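Local structure of leucine aminopeptidase 2, chloroplastic (Streptomyces sp. BC16019, 5LHJ) at residues 127-132 and 164-169; 207-212 and 241-246; 252-257 and 364-369; 291-296 and 484-489; 299-304 and 492-497. The protein is a metal-dependent aminopeptidase of the M17 family that takes part in bottromycin maturation and probably removes N-terminal amino acids from peptides. One frame throughout, in Å; residues are numbered along the deposited sequence.

Interactions 2 and 3 are strand pairs of one sheet in the catalytic part, their centres about 15 Å apart. Interactions 4 and 5 join the same two helices, 286-301 and 486-498, and touch that sheet: Leu295 CD1 lies 3.8 Å from Leu243 CD2, and Leu496 CD1 3.4 Å from Leu367 CD2. Interaction 1 is about 27 and 28 Å from interactions 2 and 3, centre to centre, but about 16 Å from interaction 5, which it touches through the long, weak ion pair Glu169 OE1 to Arg494 NH2 and the packing of Ala168 CB on Arg300 NH2. Interaction 4 sets Val291 about 8 Å from Lys261 (side chains), a manganese ligand of this protein; the metal is not bound in this chain.

Interaction 1: residues 127-132 and 164-169; sequences RARAVA and RRAVAE
Arg129 and Glu169 join the two helices at one margin of their contact, while Ala128 and Ala166, with only a methyl each, let the backbones come near. The axes approach to 7.3 Å with N-to-C directions 33° apart: Ala128 CB meets Ala166 CB at 4.0 Å, and the CA of Arg129 lies 3.5 Å from Ala166 O, close enough for a CA-H...O contact. Val167 fills the groove beside two alanines one turn apart, its CG2 branch against Ala128 CB and its CG1 branch 4.1 Å from Ala132 CB. Arg129 starts out alongside Ala166 O, then bends at chi3 (-56°), which swings the guanidinium over to the carboxylate. Arg129 NE donates to Glu169 OE1 at 2.8 Å, the oxygen lying near the guanidinium edge though tilted somewhat out of its plane. Arg129 NH2 adds a weak bond of 3.1 Å to Glu169 OE1. The two planes are nearly coplanar, 18° apart. With a leucine in place of Arg129, Glu169 OE1 loses both bonds, and the carboxylate would probably be freer to turn. Arg129 NH1 also forms a salt bridge to Glu126. This is plain packing, away from the metal site, of helix 124-139 on the start of helix 164-185. Behind it, Val131 packs on Phe93 and Ala97 of helix 90-102, and both Val131 and Val167 rest on Val159 of strand 156-159.

Interaction 2: residues 207-212 and 241-246; sequences AGLDCA and VELTYD
The carbonyl oxygen of Asp210 is gripped twice by the strand opposite: Thr244 N donates to Asp210 O at 2.8 Å in a fairly straight bond (166°), and Leu243 CA approaches Asp210 O at 3.3 Å in a CA-H...O contact. Thr244 O receives Asp210 N in return, which makes this an antiparallel hydrogen-bonded pair. Ala212 and Glu242 form the next such pair, and Cys211 with Leu243 is the non-hydrogen-bonded pair between them. Apolar residues suit the face of Cys211 and Leu243, where Cys211 SG, anti to its own N (chi1 -179°), reaches Val241 CG1 at 3.8 Å. Before the strand, Leu209 splits its branches: CD1 meets Leu243 CD1 at 4.0 Å, while CD2 comes to the ring edge of Tyr245 and lies 3.6 Å from its CB. One water donates to both Asp210 OD2 and Asp246 OD2, which stand 5.0 Å apart; Asp246 OD2 also forms a salt bridge with Arg306 NE, which would probably offset the like charges. Gly208, at positive phi, closes helix 193-207 in a Schellman motif. Strand 306-316 pairs with the other side of strand 239-245, and helices 193-207 and 286-301 cover the Leu243 face.

Interaction 3: residues 252-257 and 364-369; sequences PALTVG and RSDLVV
Asp366 reaches back from just before its strand to Thr255, whose N-H its OD2 accepts at 2.8 Å through the anti lone pair. The side chain can do this because CG lies beside the backbone N (chi1 -66°). Its own N donates to Thr255 O at 2.7 Å, so backbone and carboxylate together hold the same residue; an aspartate is short enough for such a double link. OD2 also accepts a bond from a water that weakly bonds Ala253 O. Leu254 keeps CG anti to its N, and chi2 at 67° then brings CD1 against Asp366 CB at 3.4 Å. The methyl CG2 of Thr255 packs 3.7 Å from Ser365 OG. Farther along, the strands run parallel, with Gly257 N donating to Leu367 O and Gly257 O accepting from Val369 N. Val256 and Leu367 lie side by side and point the same way, CG1 of the valine 4.1 Å from CD2 of the leucine. Both are buried beneath helix 486-498: Val256 packs on Leu493 and Leu367 on Leu496. Strand 306-316 flanks strand 255-263, and strand 458-462 flanks 367-372, so this pair lies inside the sheet.

Interaction 4: residues 291-296 and 484-489; sequences VVAALT and FAVRTL
The two helical segments come nearest at Ala294 and Val486, whose CA atoms are 5.5 Å apart, at the first turn of helix 486-498 and the middle of helix 286-301. No hydrogen bond crosses between them, and the contact is wholly apolar. Ala293 points its CB at the two branches of Val486, 3.8 Å from CG2 and 4.2 Å from CG1, so that the methyl sits over the fork of the valine. A beta-branched residue suits this place because its two methyls, close to the backbone, straddle the small CB of Ala293, whereas a larger residue in the alanine's place would probably push the helices apart. Ala294, the next along, turns its CB to Leu489, lying 4.0 Å from CB of the leucine and equally close to CD1. Leu489 can present both atoms because its CG stands beside the backbone N (chi1 -74°) and chi2 (175°) carries CD1 onward to Val291, where it comes within 4.4 Å of CG2. Two alanines in succession thus leave room for the larger valine and leucine. Val486 also packs on Ala176, Thr177 and Ala180 of helix 164-185, making a three-helix junction, and Val291 leans on Leu311 of strand 306-316. Lys261, a manganese ligand of this protein whose metal is not bound in this chain, is about 8 Å from Val291, side chain to side chain. Helices 286-301 and 486-498 thus pack together beside the mixed sheet of the alpha/beta catalytic domain of this M17 aminopeptidase.

Interaction 5: residues 299-304 and 492-497; sequences PRLGLP and TLRALS
The turn that ends helix 286-301 meets the last turns of helix 486-498, with Leu301 and Leu303 flanking Gly302, whose positive phi takes the chain out of the helix. Leu303 buries the most surface here. With its CG beside the backbone N (chi1 -63°), it extends across the second helix, setting CD1 3.7 Å from Arg494 N and 4.0 Å from Leu493 CB, while CD2 lies 3.7 Å from Ser497 OG. Its side chain and the stem of Arg494 cross at about a right angle, so the leucine methyls rest on the arginine's CG. Leu301 CD2 meets the guanidinium at Arg494 NH1, 3.9 Å away, approaching it obliquely, while Arg494 NH2 makes a long, weak ion pair with Glu169 OE1. Ser497 takes the crowded position between N and carbonyl carbon (chi1 77°), from which OG donates to Arg494 O at 2.7 Å, and its CB packs 3.9 Å from Pro304 CD. Replacing Ser497 by an alanine removes the OG bond to Arg494 O, and would probably leave a small gap beside Leu303 CD2 and Pro304 CD. Leu303 and Leu493 both rest on Leu298 of helix 286-301, and Ala495 faces helix 394-407 through Thr399 and Arg406. Arg300 lies on helix 164-185 at Ala168 and Ala172.

Interaction 1: residues 127-132 and 164-169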
# COMPACT_ATOMS: atom_id res chain seq x y z
N ARG A 127 46.58 20.54 -5.56
CA ARG A 127 45.73 21.56 -6.19
C ARG A 127 45.59 21.31 -7.69
O ARG A 127 44.47 21.31 -8.23
CB ARG A 127 46.28 22.97 -5.96
CG ARG A 127 46.26 23.39 -4.50
CD ARG A 127 46.50 24.88 -4.30
NE ARG A 127 47.64 25.43 -5.03
CZ ARG A 127 48.85 25.70 -4.53
NH1 ARG A 127 49.18 25.42 -3.28
NH2 ARG A 127 49.76 26.25 -5.32
N ALA A 128 46.72 21.07 -8.36
CA ALA A 128 46.72 20.87 -9.81
C ALA A 128 45.91 19.63 -10.23
O ALA A 128 45.12 19.68 -11.18
CB ALA A 128 48.15 20.78 -10.35
N ARG A 129 46.10 18.53 -9.50
CA ARG A 129 45.38 17.28 -9.77
C ARG A 129 43.87 17.47 -9.62
O ARG A 129 43.08 17.04 -10.49
CB ARG A 129 45.89 16.17 -8.84
CG ARG A 129 45.41 14.76 -9.19
CD ARG A 129 45.95 13.70 -8.23
NE ARG A 129 47.40 13.74 -8.18
CZ ARG A 129 48.16 14.22 -7.18
NH1 ARG A 129 47.65 14.68 -6.03
NH2 ARG A 129 49.49 14.22 -7.32
N ALA A 130 43.47 18.14 -8.54
CA ALA A 130 42.06 18.38 -8.24
C ALA A 130 41.38 19.31 -9.26
O ALA A 130 40.25 19.06 -9.67
CB ALA A 130 41.88 18.92 -6.83
N VAL A 131 42.07 20.38 -9.65
CA VAL A 131 41.54 21.31 -10.64
C VAL A 131 41.36 20.61 -11.99
O VAL A 131 40.32 20.78 -12.64
CB VAL A 131 42.42 22.57 -10.77
CG1 VAL A 131 42.01 23.44 -11.95
CG2 VAL A 131 42.35 23.40 -9.48
N ALA A 132 42.35 19.83 -12.41
CA ALA A 132 42.23 19.07 -13.66
C ALA A 132 41.04 18.11 -13.62
O ALA A 132 40.27 18.03 -14.59
CB ALA A 132 43.52 18.31 -13.95
N ARG A 164 52.83 19.60 -14.01
CA ARG A 164 52.26 18.97 -15.21
C ARG A 164 51.94 17.49 -15.02
O ARG A 164 50.96 17.01 -15.57
CB ARG A 164 53.18 19.15 -16.43
CG ARG A 164 53.60 20.59 -16.73
CD ARG A 164 52.48 21.62 -16.62
NE ARG A 164 51.33 21.30 -17.48
CZ ARG A 164 50.15 21.92 -17.45
NH1 ARG A 164 49.19 21.52 -18.28
NH2 ARG A 164 49.92 22.93 -16.61
N ARG A 165 52.76 16.78 -14.24
CA ARG A 165 52.50 15.38 -13.92
C ARG A 165 51.15 15.25 -13.20
O ARG A 165 50.34 14.40 -13.56
CB ARG A 165 53.64 14.80 -13.07
CG ARG A 165 53.39 13.45 -12.41
CD ARG A 165 53.62 12.29 -13.35
NE ARG A 165 55.05 12.04 -13.58
CZ ARG A 165 55.53 11.11 -14.40
NH1 ARG A 165 54.71 10.31 -15.10
NH2 ARG A 165 56.85 10.97 -14.53
N ALA A 166 50.93 16.10 -12.21
CA ALA A 166 49.66 16.10 -11.44
C ALA A 166 48.45 16.39 -12.34
O ALA A 166 47.40 15.76 -12.17
CB ALA A 166 49.73 17.10 -10.31
N VAL A 167 48.59 17.32 -13.28
CA VAL A 167 47.52 17.62 -14.24
C VAL A 167 47.18 16.37 -15.07
O VAL A 167 46.01 16.00 -15.20
CB VAL A 167 47.85 18.81 -15.15
CG1 VAL A 167 46.81 18.96 -16.27
CG2 VAL A 167 47.92 20.10 -14.33
N ALA A 168 48.22 15.71 -15.58
CA ALA A 168 48.04 14.50 -16.37
C ALA A 168 47.35 13.39 -15.58
O ALA A 168 46.46 12.73 -16.12
CB ALA A 168 49.38 14.00 -16.92
N GLU A 169 47.75 13.21 -14.32
CA GLU A 169 47.14 12.21 -13.42
C GLU A 169 45.65 12.51 -13.21
O GLU A 169 44.81 11.61 -13.28
CB GLU A 169 47.83 12.19 -12.04
CG GLU A 169 49.21 11.52 -11.97
CD GLU A 169 49.91 11.72 -10.63
OE1 GLU A 169 49.27 12.18 -9.63
OE2 GLU A 169 51.13 11.44 -10.57

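Interaction 2: residues 207-212 and 241-246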
# COMPACT_ATOMS: atom_id res chain seq x y z
N ALA A 207 44.97 -0.39 -24.79
CA ALA A 207 46.32 -0.61 -24.18
C ALA A 207 46.87 -2.03 -24.26
O ALA A 207 47.95 -2.31 -23.73
CB ALA A 207 46.39 -0.12 -22.75
N GLY A 208 46.18 -2.92 -24.94
CA GLY A 208 46.56 -4.31 -24.91
C GLY A 208 46.51 -4.81 -23.46
O GLY A 208 47.45 -5.44 -22.99
N LEU A 209 45.44 -4.46 -22.75
CA LEU A 209 45.07 -5.25 -21.58
C LEU A 209 44.66 -6.61 -22.12
O LEU A 209 44.03 -6.69 -23.17
CB LEU A 209 43.87 -4.61 -20.84
CG LEU A 209 44.04 -3.22 -20.24
CD1 LEU A 209 42.69 -2.65 -19.80
CD2 LEU A 209 45.00 -3.26 -19.07
N ASP A 210 45.02 -7.69 -21.43
CA ASP A 210 44.54 -9.02 -21.83
C ASP A 210 43.04 -9.07 -21.55
O ASP A 210 42.58 -8.57 -20.51
CB ASP A 210 45.25 -10.14 -21.06
CG ASP A 210 46.76 -10.09 -21.22
OD1 ASP A 210 47.25 -10.03 -22.37
OD2 ASP A 210 47.46 -10.11 -20.18
N CYS A 211 42.29 -9.64 -22.49
CA CYS A 211 40.84 -9.72 -22.37
C CYS A 211 40.33 -11.06 -22.89
O CYS A 211 40.64 -11.46 -24.03
CB CYS A 211 40.17 -8.57 -23.11
SG CYS A 211 38.36 -8.54 -23.02
N ALA A 212 39.58 -11.75 -22.05
CA ALA A 212 38.91 -13.01 -22.39
C ALA A 212 37.42 -12.81 -22.17
O ALA A 212 37.01 -12.39 -21.08
CB ALA A 212 39.41 -14.15 -21.52
N VAL A 241 33.53 -11.66 -18.43
CA VAL A 241 34.74 -11.05 -19.01
C VAL A 241 35.84 -10.96 -17.95
O VAL A 241 35.60 -10.52 -16.81
CB VAL A 241 34.47 -9.65 -19.62
CG1 VAL A 241 35.71 -9.11 -20.32
CG2 VAL A 241 33.31 -9.73 -20.60
N GLU A 242 37.05 -11.36 -18.33
CA GLU A 242 38.23 -11.15 -17.49
C GLU A 242 39.19 -10.23 -18.23
O GLU A 242 39.47 -10.44 -19.42
CB GLU A 242 38.88 -12.47 -17.06
CG GLU A 242 38.11 -13.10 -15.90
CD GLU A 242 38.64 -14.45 -15.42
OE1 GLU A 242 39.45 -15.09 -16.13
OE2 GLU A 242 38.22 -14.87 -14.32
N LEU A 243 39.66 -9.22 -17.52
CA LEU A 243 40.38 -8.08 -18.11
C LEU A 243 41.60 -7.91 -17.23
O LEU A 243 41.45 -7.64 -16.04
CB LEU A 243 39.45 -6.85 -18.07
CG LEU A 243 39.89 -5.51 -18.65
CD1 LEU A 243 40.06 -5.63 -20.15
CD2 LEU A 243 38.88 -4.41 -18.34
N THR A 244 42.81 -8.08 -17.78
CA THR A 244 44.03 -8.08 -16.96
C THR A 244 45.08 -7.02 -17.37
O THR A 244 45.48 -6.95 -18.54
CB THR A 244 44.69 -9.47 -16.98
OG1 THR A 244 43.73 -10.46 -16.61
CG2 THR A 244 45.86 -9.54 -16.01
N TYR A 245 45.51 -6.23 -16.38
CA TYR A 245 46.65 -5.33 -16.50
C TYR A 245 47.88 -6.01 -15.93
O TYR A 245 47.93 -6.32 -14.73
CB TYR A 245 46.37 -4.02 -15.78
CG TYR A 245 47.56 -3.08 -15.70
CD1 TYR A 245 48.07 -2.45 -16.84
CD2 TYR A 245 48.17 -2.81 -14.47
CE1 TYR A 245 49.15 -1.58 -16.75
CE2 TYR A 245 49.25 -1.94 -14.38
CZ TYR A 245 49.73 -1.32 -15.52
OH TYR A 245 50.81 -0.45 -15.42
N ASP A 246 48.88 -6.23 -16.78
CA ASP A 246 50.08 -6.98 -16.39
C ASP A 246 51.29 -6.27 -16.98
O ASP A 246 51.80 -6.70 -18.00
CB ASP A 246 49.96 -8.43 -16.91
CG ASP A 246 50.74 -9.43 -16.07
OD1 ASP A 246 51.68 -9.05 -15.34
OD2 ASP A 246 50.39 -10.63 -16.14
O HOH W 1 47.89 -11.78 -17.74

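Interaction 3: residues 252-257 and 364-369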
# COMPACT_ATOMS: atom_id res chain seq x y z
N PRO A 252 55.89 -7.97 -10.57
CA PRO A 252 55.30 -6.91 -9.74
C PRO A 252 55.17 -7.26 -8.25
O PRO A 252 55.15 -6.34 -7.43
CB PRO A 252 53.92 -6.69 -10.38
CG PRO A 252 53.62 -7.95 -11.11
CD PRO A 252 54.95 -8.45 -11.60
N ALA A 253 55.02 -8.54 -7.91
CA ALA A 253 55.01 -9.02 -6.51
C ALA A 253 53.67 -8.89 -5.72
O ALA A 253 53.50 -9.57 -4.71
CB ALA A 253 56.16 -8.41 -5.69
N LEU A 254 52.76 -8.01 -6.16
CA LEU A 254 51.39 -7.98 -5.64
C LEU A 254 50.41 -8.10 -6.81
O LEU A 254 50.56 -7.40 -7.82
CB LEU A 254 51.15 -6.70 -4.85
CG LEU A 254 49.83 -6.54 -4.09
CD1 LEU A 254 49.73 -7.52 -2.93
CD2 LEU A 254 49.69 -5.12 -3.55
N THR A 255 49.42 -8.99 -6.68
CA THR A 255 48.38 -9.19 -7.69
C THR A 255 47.02 -8.94 -7.04
O THR A 255 46.69 -9.60 -6.06
CB THR A 255 48.43 -10.61 -8.28
OG1 THR A 255 49.67 -10.76 -8.99
CG2 THR A 255 47.27 -10.84 -9.25
N VAL A 256 46.25 -8.02 -7.61
CA VAL A 256 44.95 -7.62 -7.06
C VAL A 256 43.83 -8.06 -8.02
O VAL A 256 43.91 -7.81 -9.23
CB VAL A 256 44.89 -6.09 -6.83
CG1 VAL A 256 43.51 -5.64 -6.32
CG2 VAL A 256 45.97 -5.66 -5.85
N GLY A 257 42.80 -8.70 -7.47
CA GLY A 257 41.59 -9.06 -8.20
C GLY A 257 40.48 -8.07 -7.90
O GLY A 257 40.23 -7.79 -6.74
N ARG A 364 48.26 -16.38 -8.22
CA ARG A 364 47.14 -16.27 -7.27
C ARG A 364 47.01 -14.85 -6.77
O ARG A 364 48.02 -14.22 -6.42
CB ARG A 364 47.34 -17.20 -6.07
CG ARG A 364 46.04 -17.48 -5.36
CD ARG A 364 46.15 -17.89 -3.90
NE ARG A 364 44.82 -18.31 -3.45
CZ ARG A 364 44.51 -18.78 -2.24
NH1 ARG A 364 45.44 -18.91 -1.29
NH2 ARG A 364 43.26 -19.13 -1.99
N SER A 365 45.79 -14.34 -6.69
CA SER A 365 45.56 -12.96 -6.21
C SER A 365 45.83 -12.80 -4.72
O SER A 365 45.38 -13.58 -3.91
CB SER A 365 44.16 -12.49 -6.54
OG SER A 365 44.12 -12.17 -7.91
N ASP A 366 46.61 -11.77 -4.39
CA ASP A 366 46.97 -11.48 -3.02
C ASP A 366 45.81 -10.83 -2.28
O ASP A 366 45.78 -10.88 -1.05
CB ASP A 366 48.17 -10.53 -2.95
CG ASP A 366 49.44 -11.16 -3.50
OD1 ASP A 366 50.02 -12.02 -2.82
OD2 ASP A 366 49.86 -10.77 -4.62
N LEU A 367 44.88 -10.20 -3.02
CA LEU A 367 43.78 -9.42 -2.45
C LEU A 367 42.63 -9.41 -3.46
O LEU A 367 42.89 -9.34 -4.66
CB LEU A 367 44.24 -7.98 -2.18
CG LEU A 367 43.17 -6.87 -2.14
CD1 LEU A 367 42.35 -6.98 -0.88
CD2 LEU A 367 43.75 -5.48 -2.25
N VAL A 368 41.39 -9.47 -2.99
CA VAL A 368 40.22 -9.34 -3.87
C VAL A 368 39.32 -8.22 -3.38
O VAL A 368 38.96 -8.20 -2.21
CB VAL A 368 39.43 -10.66 -3.96
CG1 VAL A 368 38.17 -10.50 -4.81
CG2 VAL A 368 40.32 -11.76 -4.52
N VAL A 369 38.93 -7.31 -4.27
CA VAL A 369 38.00 -6.23 -3.93
C VAL A 369 36.80 -6.34 -4.87
O VAL A 369 36.98 -6.36 -6.07
CB VAL A 369 38.65 -4.84 -4.08
CG1 VAL A 369 37.62 -3.72 -3.83
CG2 VAL A 369 39.84 -4.69 -3.14
O HOH W 2 51.90 -11.72 -6.29
O HOH W 3 50.45 -13.77 -7.92

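Interaction 4: residues 291-296 and 484-489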
# COMPACT_ATOMS: atom_id res chain seq x y z
N VAL A 291 34.96 -0.83 -12.22
CA VAL A 291 36.10 -1.75 -12.36
C VAL A 291 36.73 -1.63 -13.74
O VAL A 291 37.97 -1.52 -13.86
CB VAL A 291 35.70 -3.21 -12.04
CG1 VAL A 291 36.80 -4.21 -12.41
CG2 VAL A 291 35.36 -3.35 -10.56
N VAL A 292 35.91 -1.64 -14.79
CA VAL A 292 36.42 -1.50 -16.16
C VAL A 292 37.18 -0.18 -16.32
O VAL A 292 38.29 -0.15 -16.86
CB VAL A 292 35.27 -1.60 -17.20
CG1 VAL A 292 35.73 -1.18 -18.59
CG2 VAL A 292 34.69 -3.01 -17.21
N ALA A 293 36.58 0.90 -15.84
CA ALA A 293 37.17 2.22 -15.98
C ALA A 293 38.50 2.33 -15.22
O ALA A 293 39.48 2.85 -15.78
CB ALA A 293 36.20 3.31 -15.53
N ALA A 294 38.55 1.82 -13.99
CA ALA A 294 39.80 1.81 -13.22
C ALA A 294 40.89 1.04 -13.97
O ALA A 294 42.02 1.53 -14.09
CB ALA A 294 39.59 1.22 -11.84
N LEU A 295 40.55 -0.13 -14.50
CA LEU A 295 41.52 -0.92 -15.29
C LEU A 295 42.06 -0.15 -16.50
O LEU A 295 43.27 -0.21 -16.78
CB LEU A 295 40.95 -2.27 -15.72
CG LEU A 295 41.07 -3.33 -14.62
CD1 LEU A 295 39.97 -4.36 -14.73
CD2 LEU A 295 42.44 -3.99 -14.65
N THR A 296 41.19 0.60 -17.19
CA THR A 296 41.62 1.38 -18.36
C THR A 296 42.59 2.51 -18.01
O THR A 296 43.36 2.95 -18.87
CB THR A 296 40.44 2.01 -19.18
OG1 THR A 296 39.76 3.03 -18.42
CG2 THR A 296 39.47 0.94 -19.67
N PHE A 484 30.91 6.80 -9.65
CA PHE A 484 31.34 6.65 -8.26
C PHE A 484 32.19 5.40 -8.09
O PHE A 484 31.89 4.35 -8.67
CB PHE A 484 30.13 6.57 -7.33
CG PHE A 484 30.48 6.62 -5.87
CD1 PHE A 484 30.66 7.84 -5.23
CD2 PHE A 484 30.61 5.46 -5.12
CE1 PHE A 484 30.95 7.89 -3.88
CE2 PHE A 484 30.92 5.50 -3.77
CZ PHE A 484 31.09 6.74 -3.16
N ALA A 485 33.27 5.56 -7.32
CA ALA A 485 34.25 4.54 -6.92
C ALA A 485 35.43 4.35 -7.89
O ALA A 485 36.43 3.74 -7.51
CB ALA A 485 33.60 3.19 -6.60
N VAL A 486 35.34 4.90 -9.11
CA VAL A 486 36.47 4.83 -10.04
C VAL A 486 37.72 5.45 -9.41
O VAL A 486 38.78 4.82 -9.35
CB VAL A 486 36.17 5.51 -11.40
CG1 VAL A 486 37.42 5.59 -12.26
CG2 VAL A 486 35.08 4.74 -12.14
N ARG A 487 37.59 6.67 -8.91
CA ARG A 487 38.75 7.36 -8.37
C ARG A 487 39.22 6.78 -7.03
O ARG A 487 40.43 6.72 -6.78
CB ARG A 487 38.49 8.86 -8.32
CG ARG A 487 38.62 9.45 -9.72
CD ARG A 487 38.26 10.91 -9.78
NE ARG A 487 36.82 10.98 -9.63
CZ ARG A 487 36.15 11.69 -8.73
NH1 ARG A 487 36.74 12.53 -7.89
NH2 ARG A 487 34.83 11.58 -8.73
N THR A 488 38.30 6.29 -6.20
CA THR A 488 38.68 5.52 -5.00
C THR A 488 39.50 4.27 -5.37
O THR A 488 40.53 4.00 -4.75
CB THR A 488 37.46 5.15 -4.13
OG1 THR A 488 36.86 6.35 -3.64
CG2 THR A 488 37.87 4.28 -2.95
N LEU A 489 39.05 3.52 -6.36
CA LEU A 489 39.77 2.33 -6.81
C LEU A 489 41.17 2.69 -7.30
O LEU A 489 42.14 2.03 -6.93
CB LEU A 489 39.03 1.59 -7.91
CG LEU A 489 37.78 0.78 -7.52
CD1 LEU A 489 37.17 0.25 -8.80
CD2 LEU A 489 38.07 -0.34 -6.54

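Interaction 5: residues 299-304 and 492-497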
# COMPACT_ATOMS: atom_id res chain seq x y z
N PRO A 299 47.27 1.58 -17.44
CA PRO A 299 48.42 1.70 -18.37
C PRO A 299 49.02 3.11 -18.44
O PRO A 299 50.24 3.25 -18.49
CB PRO A 299 47.82 1.25 -19.71
CG PRO A 299 46.76 0.28 -19.31
CD PRO A 299 46.15 0.86 -18.07
N ARG A 300 48.17 4.13 -18.40
CA ARG A 300 48.65 5.53 -18.38
C ARG A 300 49.45 5.86 -17.14
O ARG A 300 50.47 6.55 -17.22
CB ARG A 300 47.46 6.49 -18.47
CG ARG A 300 47.78 7.98 -18.34
CD ARG A 300 48.59 8.49 -19.53
NE ARG A 300 48.30 9.91 -19.80
CZ ARG A 300 49.11 10.94 -19.54
NH1 ARG A 300 50.33 10.78 -19.00
NH2 ARG A 300 48.69 12.18 -19.83
N LEU A 301 48.98 5.39 -15.98
CA LEU A 301 49.66 5.67 -14.71
C LEU A 301 50.93 4.84 -14.55
O LEU A 301 51.86 5.27 -13.87
CB LEU A 301 48.73 5.41 -13.53
CG LEU A 301 47.44 6.24 -13.50
CD1 LEU A 301 46.52 5.79 -12.36
CD2 LEU A 301 47.72 7.74 -13.41
N GLY A 302 50.96 3.66 -15.16
CA GLY A 302 52.12 2.78 -15.10
C GLY A 302 52.45 2.26 -13.71
O GLY A 302 53.61 2.29 -13.31
N LEU A 303 51.44 1.79 -12.98
CA LEU A 303 51.66 1.25 -11.63
C LEU A 303 52.34 -0.10 -11.70
O LEU A 303 51.99 -0.91 -12.56
CB LEU A 303 50.34 1.10 -10.87
CG LEU A 303 49.55 2.36 -10.57
CD1 LEU A 303 48.32 1.99 -9.75
CD2 LEU A 303 50.40 3.38 -9.83
N PRO A 304 53.31 -0.37 -10.79
CA PRO A 304 53.98 -1.67 -10.72
C PRO A 304 53.13 -2.67 -9.93
O PRO A 304 53.47 -3.04 -8.81
CB PRO A 304 55.29 -1.33 -9.99
CG PRO A 304 54.88 -0.25 -9.04
CD PRO A 304 53.87 0.58 -9.80
N THR A 492 43.32 3.57 -4.33
CA THR A 492 43.61 2.33 -3.60
C THR A 492 44.73 1.53 -4.27
O THR A 492 45.69 1.11 -3.62
CB THR A 492 42.35 1.47 -3.46
OG1 THR A 492 41.36 2.21 -2.74
CG2 THR A 492 42.64 0.18 -2.72
N LEU A 493 44.62 1.37 -5.58
CA LEU A 493 45.63 0.62 -6.33
C LEU A 493 46.99 1.33 -6.28
O LEU A 493 48.03 0.65 -6.18
CB LEU A 493 45.17 0.41 -7.77
CG LEU A 493 43.93 -0.48 -7.92
CD1 LEU A 493 43.34 -0.35 -9.31
CD2 LEU A 493 44.23 -1.94 -7.60
N ARG A 494 46.99 2.67 -6.33
CA ARG A 494 48.24 3.46 -6.19
C ARG A 494 48.91 3.19 -4.84
O ARG A 494 50.12 2.89 -4.79
CB ARG A 494 47.98 4.97 -6.35
CG ARG A 494 47.68 5.41 -7.78
CD ARG A 494 47.19 6.86 -7.87
NE ARG A 494 48.27 7.81 -7.61
CZ ARG A 494 49.14 8.28 -8.51
NH1 ARG A 494 49.09 7.92 -9.79
NH2 ARG A 494 50.07 9.15 -8.11
N ALA A 495 48.14 3.26 -3.77
CA ALA A 495 48.65 2.99 -2.42
C ALA A 495 49.17 1.56 -2.26
O ALA A 495 50.25 1.36 -1.70
CB ALA A 495 47.61 3.30 -1.36
N LEU A 496 48.43 0.58 -2.78
CA LEU A 496 48.86 -0.82 -2.72
C LEU A 496 50.16 -1.07 -3.50
O LEU A 496 51.00 -1.85 -3.07
CB LEU A 496 47.77 -1.76 -3.22
CG LEU A 496 46.52 -1.88 -2.34
CD1 LEU A 496 45.42 -2.60 -3.09
CD2 LEU A 496 46.82 -2.59 -1.03
N SER A 497 50.31 -0.39 -4.63
CA SER A 497 51.50 -0.53 -5.48
C SER A 497 52.76 0.03 -4.82
O SER A 497 53.86 -0.46 -5.07
CB SER A 497 51.30 0.13 -6.85
OG SER A 497 51.41 1.54 -6.77